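Local structure of aldehyde dehydrogenase (Listeria monocytogenes, 3K9D) at residues Asn221-Ile226 and Asp364-Glu369; Val236-Asp241 and Asn400-Leu405; Ile250-Gln255 and Ala371-Ile376; Val394-Val399 and Ser431-Pro436. The protein probably oxidises an aldehyde or oxo group of its substrate, with NAD or NADP as electron acceptor. All coordinates share one frame; numbering follows the deposited sequence.

Interaction 1: residues Asn221-Ile226 and Asp364-Glu369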
# COMPACT_ATOMS: atom_id res chain seq x y z
N ASN A 221 -21.35 2.09 -5.09
CA ASN A 221 -22.73 2.53 -4.83
C ASN A 221 -22.97 3.92 -5.43
O ASN A 221 -23.63 4.76 -4.84
CB ASN A 221 -23.01 2.47 -3.33
CG ASN A 221 -24.48 2.65 -3.00
OD1 ASN A 221 -25.37 2.25 -3.76
ND2 ASN A 221 -24.75 3.24 -1.85
N GLY A 222 -22.43 4.13 -6.64
CA GLY A 222 -22.27 5.47 -7.17
C GLY A 222 -23.55 6.16 -7.59
O GLY A 222 -24.27 5.64 -8.44
N PRO A 223 -23.85 7.33 -6.98
CA PRO A 223 -24.92 8.20 -7.52
C PRO A 223 -24.53 8.78 -8.87
O PRO A 223 -23.34 9.00 -9.15
CB PRO A 223 -25.02 9.33 -6.47
CG PRO A 223 -24.36 8.79 -5.24
CD PRO A 223 -23.25 7.91 -5.77
N ALA A 224 -25.54 9.02 -9.72
CA ALA A 224 -25.35 9.78 -10.97
C ALA A 224 -26.18 11.04 -10.89
O ALA A 224 -27.40 11.00 -11.00
CB ALA A 224 -25.76 8.96 -12.18
N PHE A 225 -25.50 12.17 -10.71
CA PHE A 225 -26.17 13.47 -10.59
C PHE A 225 -26.29 14.11 -11.99
O PHE A 225 -25.30 14.55 -12.59
CB PHE A 225 -25.43 14.37 -9.57
CG PHE A 225 -25.97 15.79 -9.45
CD1 PHE A 225 -27.33 16.07 -9.57
CD2 PHE A 225 -25.10 16.84 -9.20
CE1 PHE A 225 -27.80 17.36 -9.47
CE2 PHE A 225 -25.56 18.15 -9.08
CZ PHE A 225 -26.92 18.41 -9.22
N ILE A 226 -27.50 14.11 -12.54
CA ILE A 226 -27.74 14.82 -13.78
C ILE A 226 -28.06 16.24 -13.34
O ILE A 226 -29.18 16.53 -12.90
CB ILE A 226 -28.93 14.25 -14.58
CG1 ILE A 226 -28.77 12.75 -14.82
CG2 ILE A 226 -29.09 15.01 -15.88
CD1 ILE A 226 -29.99 12.10 -15.52
N ASP A 364 -24.05 11.67 1.82
CA ASP A 364 -24.86 10.85 2.75
C ASP A 364 -25.04 9.40 2.27
O ASP A 364 -24.94 8.45 3.07
CB ASP A 364 -26.23 11.50 2.99
CG ASP A 364 -26.88 11.09 4.31
OD1 ASP A 364 -26.16 10.57 5.20
OD2 ASP A 364 -28.10 11.29 4.48
N ILE A 365 -25.32 9.26 0.98
CA ILE A 365 -25.37 7.96 0.29
C ILE A 365 -24.04 7.25 0.45
O ILE A 365 -23.99 6.13 0.97
CB ILE A 365 -25.68 8.11 -1.24
CG1 ILE A 365 -27.15 8.46 -1.49
CG2 ILE A 365 -25.34 6.85 -2.00
CD1 ILE A 365 -27.39 8.98 -2.89
N LEU A 366 -22.98 7.92 0.02
CA LEU A 366 -21.65 7.33 -0.01
C LEU A 366 -21.12 6.96 1.36
O LEU A 366 -20.55 5.89 1.54
CB LEU A 366 -20.67 8.22 -0.77
CG LEU A 366 -20.89 8.34 -2.29
CD1 LEU A 366 -20.14 9.53 -2.82
CD2 LEU A 366 -20.47 7.06 -3.03
N TYR A 367 -21.35 7.83 2.36
CA TYR A 367 -20.83 7.55 3.71
C TYR A 367 -21.47 6.34 4.37
O TYR A 367 -20.82 5.64 5.13
CB TYR A 367 -20.86 8.78 4.61
CG TYR A 367 -19.75 9.76 4.32
CD1 TYR A 367 -18.42 9.33 4.25
CD2 TYR A 367 -20.01 11.11 4.13
CE1 TYR A 367 -17.39 10.23 3.99
CE2 TYR A 367 -19.00 12.01 3.85
CZ TYR A 367 -17.68 11.57 3.79
OH TYR A 367 -16.68 12.47 3.52
N HIS A 368 -22.74 6.06 4.04
CA HIS A 368 -23.36 4.80 4.45
C HIS A 368 -22.83 3.59 3.65
O HIS A 368 -22.60 2.54 4.22
CB HIS A 368 -24.87 4.87 4.34
CG HIS A 368 -25.51 5.72 5.39
ND1 HIS A 368 -25.57 7.09 5.29
CD2 HIS A 368 -26.15 5.39 6.53
CE1 HIS A 368 -26.20 7.57 6.35
NE2 HIS A 368 -26.57 6.56 7.11
N GLU A 369 -22.68 3.75 2.34
CA GLU A 369 -22.24 2.68 1.47
C GLU A 369 -21.69 3.25 0.16
O GLU A 369 -22.36 4.04 -0.51
CB GLU A 369 -23.38 1.68 1.20
CG GLU A 369 -22.98 0.50 0.32
CD GLU A 369 -23.96 -0.67 0.36
OE1 GLU A 369 -24.58 -0.91 1.42
OE2 GLU A 369 -24.09 -1.36 -0.67
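Pro223 of strand 223-226 packs against Ile365 and Leu366 near the C-terminal end of helix 355-368, the helix of a beta-alpha-beta crossover that leads from strand 346-352 to strand 374-378. The proline's stiff ring offers compact hydrocarbon to both branched side chains: its CG lies 3.8 Å from CD1 of Ile365, the two side chains running past each other in opposite directions, while its CD meets CD2 of Leu366 at 4.0 Å.

Asn221 supplies the polar half. With CG anti to the backbone N (chi1 -169°), its amide reaches the helix end, where ND2 donates to the carbonyl O of Glu369 at 2.9 Å. The bond is nearly straight (167°) and runs in the amide plane, yet it meets the carbonyl from above its plane, 52° out. The same nitrogen also bonds to Ser339 O, and ND2 lies 3.7 Å from CG2 of Ile365. Asparagine suits this place because one short NH2 group can serve backbone carbonyls of two separate loops. Glu369 is the first residue to leave helical geometry, and its own carboxylate turns to Arg340 in a salt bridge and to the backbone N of Glu341.

The helix thus lies over the sheet near Pro223: Ile365 also touches Ser256 of strand 256-260, Pro223 reaches Ser362 about one helical turn earlier, and strand 374-378 pairs with the proline through Ile376.

Interaction 2: residues Val236-Asp241 and Asn400-Leu405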
# COMPACT_ATOMS: atom_id res chain seq x y z
N VAL A 236 -28.96 10.31 -20.06
CA VAL A 236 -29.78 9.11 -20.00
C VAL A 236 -29.15 7.93 -20.75
O VAL A 236 -29.09 6.83 -20.22
CB VAL A 236 -31.25 9.39 -20.47
CG1 VAL A 236 -32.05 8.12 -20.52
CG2 VAL A 236 -31.93 10.39 -19.53
N LYS A 237 -28.64 8.18 -21.97
CA LYS A 237 -28.01 7.13 -22.80
C LYS A 237 -26.79 6.54 -22.10
O LYS A 237 -26.60 5.33 -22.08
CB LYS A 237 -27.61 7.70 -24.16
CG LYS A 237 -26.92 6.74 -25.11
CD LYS A 237 -26.23 7.50 -26.23
CE LYS A 237 -25.42 6.56 -27.12
NZ LYS A 237 -24.19 6.03 -26.44
N HIS A 238 -25.97 7.41 -21.51
CA HIS A 238 -24.79 6.97 -20.75
C HIS A 238 -25.16 6.09 -19.55
O HIS A 238 -24.59 5.02 -19.36
CB HIS A 238 -23.93 8.16 -20.33
CG HIS A 238 -23.13 8.75 -21.45
ND1 HIS A 238 -22.52 9.99 -21.35
CD2 HIS A 238 -22.82 8.28 -22.68
CE1 HIS A 238 -21.89 10.25 -22.48
NE2 HIS A 238 -22.05 9.23 -23.30
N ILE A 239 -26.13 6.53 -18.76
CA ILE A 239 -26.57 5.81 -17.56
C ILE A 239 -27.14 4.45 -17.96
O ILE A 239 -26.88 3.44 -17.31
CB ILE A 239 -27.60 6.65 -16.74
CG1 ILE A 239 -26.93 7.91 -16.18
CG2 ILE A 239 -28.24 5.82 -15.62
CD1 ILE A 239 -27.88 8.91 -15.55
N LEU A 240 -27.92 4.43 -19.04
CA LEU A 240 -28.47 3.18 -19.56
C LEU A 240 -27.39 2.28 -20.15
O LEU A 240 -27.43 1.08 -19.92
CB LEU A 240 -29.60 3.42 -20.57
CG LEU A 240 -30.82 4.17 -19.99
CD1 LEU A 240 -31.86 4.34 -21.08
CD2 LEU A 240 -31.41 3.42 -18.80
N ASP A 241 -26.43 2.87 -20.88
CA ASP A 241 -25.30 2.11 -21.48
C ASP A 241 -24.53 1.33 -20.43
O ASP A 241 -24.15 0.17 -20.65
CB ASP A 241 -24.30 3.04 -22.21
CG ASP A 241 -24.77 3.45 -23.61
OD1 ASP A 241 -25.74 2.87 -24.13
OD2 ASP A 241 -24.16 4.38 -24.18
N ASN A 400 -19.67 13.04 -17.51
CA ASN A 400 -20.28 12.89 -18.85
C ASN A 400 -19.90 11.59 -19.55
O ASN A 400 -19.44 11.59 -20.69
CB ASN A 400 -19.96 14.11 -19.73
CG ASN A 400 -20.56 15.40 -19.20
OD1 ASN A 400 -21.59 15.39 -18.55
ND2 ASN A 400 -19.95 16.51 -19.52
N THR A 401 -20.11 10.47 -18.86
CA THR A 401 -19.66 9.18 -19.35
C THR A 401 -20.51 8.13 -18.65
O THR A 401 -21.07 8.42 -17.59
CB THR A 401 -18.09 8.99 -19.13
OG1 THR A 401 -17.56 8.02 -20.06
CG2 THR A 401 -17.73 8.62 -17.70
N PRO A 402 -20.67 6.94 -19.27
CA PRO A 402 -21.28 5.80 -18.57
C PRO A 402 -20.45 5.37 -17.36
O PRO A 402 -19.24 5.20 -17.48
CB PRO A 402 -21.27 4.68 -19.62
CG PRO A 402 -20.84 5.28 -20.89
CD PRO A 402 -20.30 6.63 -20.66
N GLY A 403 -21.09 5.17 -16.21
CA GLY A 403 -20.40 4.79 -14.96
C GLY A 403 -19.52 3.56 -15.01
O GLY A 403 -18.36 3.61 -14.63
N ALA A 404 -20.06 2.44 -15.50
CA ALA A 404 -19.35 1.16 -15.57
C ALA A 404 -18.13 1.24 -16.47
O ALA A 404 -17.05 0.76 -16.12
CB ALA A 404 -20.29 0.08 -16.09
N LEU A 405 -18.33 1.88 -17.62
CA LEU A 405 -17.37 1.99 -18.69
C LEU A 405 -16.36 3.10 -18.41
O LEU A 405 -15.21 3.00 -18.81
CB LEU A 405 -18.13 2.24 -20.00
CG LEU A 405 -18.74 1.11 -20.85
CD1 LEU A 405 -19.29 -0.09 -20.07
CD2 LEU A 405 -19.83 1.70 -21.75
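His238 on helix 232-243 makes a CH-pi contact with Pro402, the N-cap residue of helix 403-407, which follows strand 396-399. Helix 232-243 belongs to the crossover between the parallel strands 223-226 and 256-260, so the contact ties a crossover helix to the loop that leaves the outermost strand of the sheet within this chain.

The histidine CB begins beside the peptide link into the proline, 3.6 Å from Pro402 N. Because CG stands beside the backbone N and anti to the carbonyl carbon (chi1 -75°), the ring swings along the incoming loop. CG and CD2 then lie under Pro402 CD, the former at 3.6 Å, and the CH-pi approach is made over the face: CD is 3.8 Å from the centroid and 21° off the ring normal. A proline suits this place, since its ring carbons are held rigidly and its CD hydrogens are mildly polarised by the adjacent nitrogen. Further out, ND1 comes 3.5 Å from Thr401 N, and CE1 lies 3.3 Å from Asn400 O. At the tip NE2 is hydrogen-bonded to Glu451 of the second subunit, whose carboxylate also takes a salt bridge from Lys237.

Lys237 in turn bridges to Asp241 one turn along, NZ meeting the syn lone pair of OD2 at 2.8 Å. The proline also meets the helix backbone, Pro402 CB lying 3.3 Å from His238 O.

Interaction 3: residues Ile250-Gln255 and Ala371-Ile376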
# COMPACT_ATOMS: atom_id res chain seq x y z
N ILE A 250 -20.76 -4.78 -13.26
CA ILE A 250 -19.58 -3.97 -13.00
C ILE A 250 -19.88 -3.00 -11.85
O ILE A 250 -20.93 -2.36 -11.84
CB ILE A 250 -19.12 -3.26 -14.31
CG1 ILE A 250 -18.64 -4.31 -15.33
CG2 ILE A 250 -17.99 -2.24 -14.05
CD1 ILE A 250 -18.30 -3.76 -16.70
N CYS A 251 -18.96 -2.91 -10.89
CA CYS A 251 -19.12 -2.11 -9.65
C CYS A 251 -19.09 -0.59 -9.81
O CYS A 251 -19.58 0.14 -8.95
CB CYS A 251 -18.02 -2.50 -8.66
SG CYS A 251 -16.39 -2.38 -9.40
N ALA A 252 -18.51 -0.11 -10.91
CA ALA A 252 -18.47 1.33 -11.21
C ALA A 252 -19.77 1.86 -11.89
O ALA A 252 -19.92 3.06 -12.11
CB ALA A 252 -17.24 1.66 -12.02
N SER A 253 -20.71 0.96 -12.16
CA SER A 253 -22.02 1.33 -12.69
C SER A 253 -22.87 2.04 -11.62
O SER A 253 -22.67 1.85 -10.41
CB SER A 253 -22.73 0.11 -13.28
OG SER A 253 -23.16 -0.80 -12.29
N GLU A 254 -23.80 2.86 -12.10
CA GLU A 254 -24.67 3.73 -11.31
C GLU A 254 -25.60 2.94 -10.40
O GLU A 254 -26.01 1.85 -10.75
CB GLU A 254 -25.54 4.58 -12.26
CG GLU A 254 -24.79 5.47 -13.25
CD GLU A 254 -24.24 4.77 -14.50
OE1 GLU A 254 -24.39 3.55 -14.66
OE2 GLU A 254 -23.63 5.47 -15.34
N GLN A 255 -25.94 3.49 -9.23
CA GLN A 255 -26.88 2.82 -8.33
C GLN A 255 -28.10 3.69 -8.00
O GLN A 255 -29.16 3.20 -7.57
CB GLN A 255 -26.16 2.34 -7.07
CG GLN A 255 -25.20 1.19 -7.32
CD GLN A 255 -25.92 -0.08 -7.73
OE1 GLN A 255 -27.06 -0.31 -7.33
NE2 GLN A 255 -25.26 -0.93 -8.53
N ALA A 371 -18.50 4.92 -0.26
CA ALA A 371 -17.37 5.84 -0.08
C ALA A 371 -16.06 5.26 -0.61
O ALA A 371 -15.76 4.08 -0.41
CB ALA A 371 -17.22 6.24 1.39
N GLY A 372 -15.29 6.08 -1.32
CA GLY A 372 -14.06 5.59 -1.91
C GLY A 372 -14.16 5.01 -3.31
O GLY A 372 -13.16 4.93 -3.99
N HIS A 373 -15.35 4.59 -3.74
CA HIS A 373 -15.45 3.99 -5.06
C HIS A 373 -15.71 5.06 -6.15
O HIS A 373 -14.80 5.80 -6.52
CB HIS A 373 -16.48 2.84 -5.10
CG HIS A 373 -16.18 1.79 -6.15
ND1 HIS A 373 -15.85 2.11 -7.45
CD2 HIS A 373 -16.17 0.44 -6.08
CE1 HIS A 373 -15.62 1.00 -8.13
NE2 HIS A 373 -15.81 -0.03 -7.32
N THR A 374 -16.96 5.13 -6.63
CA THR A 374 -17.32 5.94 -7.81
C THR A 374 -18.54 6.85 -7.52
O THR A 374 -19.40 6.49 -6.73
CB THR A 374 -17.68 5.02 -9.01
OG1 THR A 374 -16.66 4.03 -9.18
CG2 THR A 374 -17.79 5.79 -10.30
N LEU A 375 -18.55 8.02 -8.14
CA LEU A 375 -19.73 8.87 -8.29
C LEU A 375 -19.68 9.40 -9.73
O LEU A 375 -18.61 9.60 -10.28
CB LEU A 375 -19.74 10.02 -7.26
CG LEU A 375 -20.87 11.07 -7.32
CD1 LEU A 375 -21.29 11.53 -5.97
CD2 LEU A 375 -20.47 12.27 -8.17
N ILE A 376 -20.85 9.60 -10.34
CA ILE A 376 -20.94 10.05 -11.73
C ILE A 376 -21.69 11.39 -11.74
O ILE A 376 -22.62 11.58 -10.97
CB ILE A 376 -21.64 9.00 -12.65
CG1 ILE A 376 -21.01 7.60 -12.51
CG2 ILE A 376 -21.63 9.44 -14.13
CD1 ILE A 376 -21.71 6.67 -11.51
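Cys251 and His373 meet where the loop before strand 256-260 passes the corner that leads into strand 374-378. A type I beta turn runs from Ile250 to Ser253 within this loop. Cys251 is followed by Ala-Ser-Glu-Gln, much as in the segment bearing the nucleophilic cysteine of aldehyde dehydrogenases, which is consistent with an active-site loop. Its SG sits between the backbone N and the carbonyl carbon (chi1 53°) and faces the edge of the imidazole, 3.2 Å from His373 NE2; seen from the ring centroid, SG is 74° off the normal. Cys251 O lies over one face of that ring.

Ala252, small enough to let the chains close in, sets its CB 3.7 Å from Thr374 OG1. Ser253 looks the other way and locks the turn, its OG donating to Ile250 O at 2.8 Å. CG of Glu254 lies 3.7 Å from Ile376 CD1; a bend at chi2 (79°) then turns the carboxylate toward Ser242 OG and the backbone N of Gly403. Gln255 makes backbone hydrogen bonds to Gly222 and Ala348.

Across the contact, His373 ND1 and Thr374 OG1 share a hydrogen bond of 2.7 Å. This bond would restrain the rotation of the imidazole with NE2 turned to the sulfur, so that the cysteine sulfur has a polar atom, NE2, close by.

Interaction 4: residues Val394-Val399 and Ser431-Pro436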
# COMPACT_ATOMS: atom_id res chain seq x y z
N VAL A 394 -14.95 9.88 -3.01
CA VAL A 394 -14.74 8.77 -3.97
C VAL A 394 -13.32 8.82 -4.48
O VAL A 394 -12.62 9.80 -4.29
CB VAL A 394 -15.72 8.81 -5.19
CG1 VAL A 394 -17.17 8.62 -4.75
CG2 VAL A 394 -15.55 10.09 -6.02
N SER A 395 -12.88 7.75 -5.13
CA SER A 395 -11.56 7.71 -5.75
C SER A 395 -11.60 7.96 -7.24
O SER A 395 -10.60 8.34 -7.85
CB SER A 395 -10.89 6.37 -5.47
OG SER A 395 -10.78 6.17 -4.07
N ARG A 396 -12.77 7.75 -7.83
CA ARG A 396 -12.96 8.03 -9.25
C ARG A 396 -14.27 8.79 -9.43
O ARG A 396 -15.33 8.30 -9.07
CB ARG A 396 -12.87 6.75 -10.12
CG ARG A 396 -13.81 5.62 -9.71
CD ARG A 396 -13.42 4.24 -10.23
NE ARG A 396 -12.06 3.84 -9.91
CZ ARG A 396 -11.59 3.50 -8.70
NH1 ARG A 396 -12.35 3.52 -7.62
NH2 ARG A 396 -10.31 3.15 -8.58
N LEU A 397 -14.18 10.00 -9.95
CA LEU A 397 -15.38 10.78 -10.22
C LEU A 397 -15.56 10.97 -11.72
O LEU A 397 -14.76 11.60 -12.39
CB LEU A 397 -15.37 12.11 -9.49
CG LEU A 397 -16.73 12.67 -9.06
CD1 LEU A 397 -16.50 13.66 -7.94
CD2 LEU A 397 -17.46 13.34 -10.19
N LEU A 398 -16.65 10.43 -12.24
CA LEU A 398 -16.83 10.38 -13.68
C LEU A 398 -17.69 11.52 -14.19
O LEU A 398 -18.73 11.82 -13.61
CB LEU A 398 -17.37 9.02 -14.08
CG LEU A 398 -16.53 7.89 -13.49
CD1 LEU A 398 -17.21 6.59 -13.75
CD2 LEU A 398 -15.08 7.88 -14.01
N VAL A 399 -17.22 12.18 -15.25
CA VAL A 399 -17.93 13.29 -15.84
C VAL A 399 -18.36 12.94 -17.27
O VAL A 399 -17.52 12.57 -18.11
CB VAL A 399 -17.09 14.60 -15.82
CG1 VAL A 399 -17.91 15.78 -16.33
CG2 VAL A 399 -16.56 14.90 -14.39
N SER A 431 -6.16 3.91 -3.90
CA SER A 431 -7.31 4.47 -4.59
C SER A 431 -7.15 4.28 -6.10
O SER A 431 -7.97 4.76 -6.90
CB SER A 431 -7.43 5.96 -4.28
OG SER A 431 -6.23 6.64 -4.65
N ASP A 432 -6.09 3.59 -6.51
CA ASP A 432 -5.78 3.50 -7.92
C ASP A 432 -6.66 2.50 -8.66
O ASP A 432 -7.19 1.55 -8.06
CB ASP A 432 -4.30 3.18 -8.16
CG ASP A 432 -3.36 4.21 -7.53
OD1 ASP A 432 -3.78 5.37 -7.30
OD2 ASP A 432 -2.20 3.86 -7.27
N ASN A 433 -6.86 2.77 -9.94
CA ASN A 433 -7.20 1.71 -10.89
C ASN A 433 -5.88 1.02 -11.08
O ASN A 433 -4.94 1.59 -11.62
CB ASN A 433 -7.65 2.31 -12.22
CG ASN A 433 -9.12 2.70 -12.24
OD1 ASN A 433 -9.69 3.09 -11.22
ND2 ASN A 433 -9.75 2.60 -13.40
N ILE A 434 -5.78 -0.21 -10.61
CA ILE A 434 -4.44 -0.72 -10.44
C ILE A 434 -3.87 -1.43 -11.66
O ILE A 434 -4.61 -1.99 -12.49
CB ILE A 434 -4.21 -1.42 -9.07
CG1 ILE A 434 -4.74 -2.84 -9.05
CG2 ILE A 434 -4.69 -0.54 -7.92
CD1 ILE A 434 -3.59 -3.81 -9.08
N GLY A 435 -2.56 -1.31 -11.78
CA GLY A 435 -1.81 -1.84 -12.90
C GLY A 435 -0.40 -2.17 -12.46
O GLY A 435 -0.17 -2.38 -11.27
N PRO A 436 0.55 -2.22 -13.41
CA PRO A 436 1.96 -2.57 -13.19
C PRO A 436 2.64 -1.80 -12.05
O PRO A 436 3.34 -2.41 -11.24
CB PRO A 436 2.62 -2.22 -14.52
CG PRO A 436 1.54 -2.49 -15.51
CD PRO A 436 0.29 -1.96 -14.84
O HOH W 1 -8.43 6.96 -8.59
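Arg396 grips the side-chain oxygen of Asn433 side-on, with two nitrogens converging on one atom: NE to OD1 at 2.8 Å and NH2 to OD1 at 2.7 Å. Both bonds lie in the carbonyl plane of the amide and close to the guanidinium plane, the two flat groups standing only 22° apart. The N-H directions bend to about 144°, as they must when two neighbouring donors share an acceptor. Asp432 O also sits at the guanidinium edge, 3.5 Å from NH2.

Beside this pair, Ser395 and Ser431 touch through small side chains, Ser395 OG lying 3.4 Å from Ser431 CB. A water stands 2.7 Å from Ser395 O and 2.8 Å from Ser431 O, though with further acceptors nearby its two protons must be shared.

The next shell fixes both partners. Arg396 NH1 bonds to Gly421 O, and the arginine bends at chi3 (54°) to turn its head toward the loop. Asn433 ND2 is held by Val415 O and Gly407 O, which settles which end of the amide faces the arginine. Ser395 OG goes to Gly372 O, whereas Ser431 OG meets Ile442 O of the second subunit and Asp432 forms a salt bridge with Arg444 of that subunit. Strand 396-399 also pairs in parallel with a strand there.

Asparagine suits its place because it accepts on one side and donates on the other. A buried positive charge so gathered among neutral oxygens would probably polarise the amide, strengthening the ND2 bonds as well.

Interactions 1, 3 and 4 all reach the same parallel sheet, whose neighbouring strands 223-226, 374-378 and 396-399 they engage in turn; interaction 2 joins the flanking helix 232-243 to the exit of strand 396-399. Interactions 1 and 3 have centres about 8 Å apart, interactions 3 and 4 about 10 Å, and interactions 2 and 4 about 17 Å. Along the chain interaction 1 crosses 2 and 3, while interaction 4 opens after 1 and 3 have closed. Glu254 links interactions 3 and 2, and Gly372 with Ser395 links 3 and 4. Interactions 2 and 4 also touch the second subunit, so the sheet's outer strand and its following helix are tied into the dimer interface.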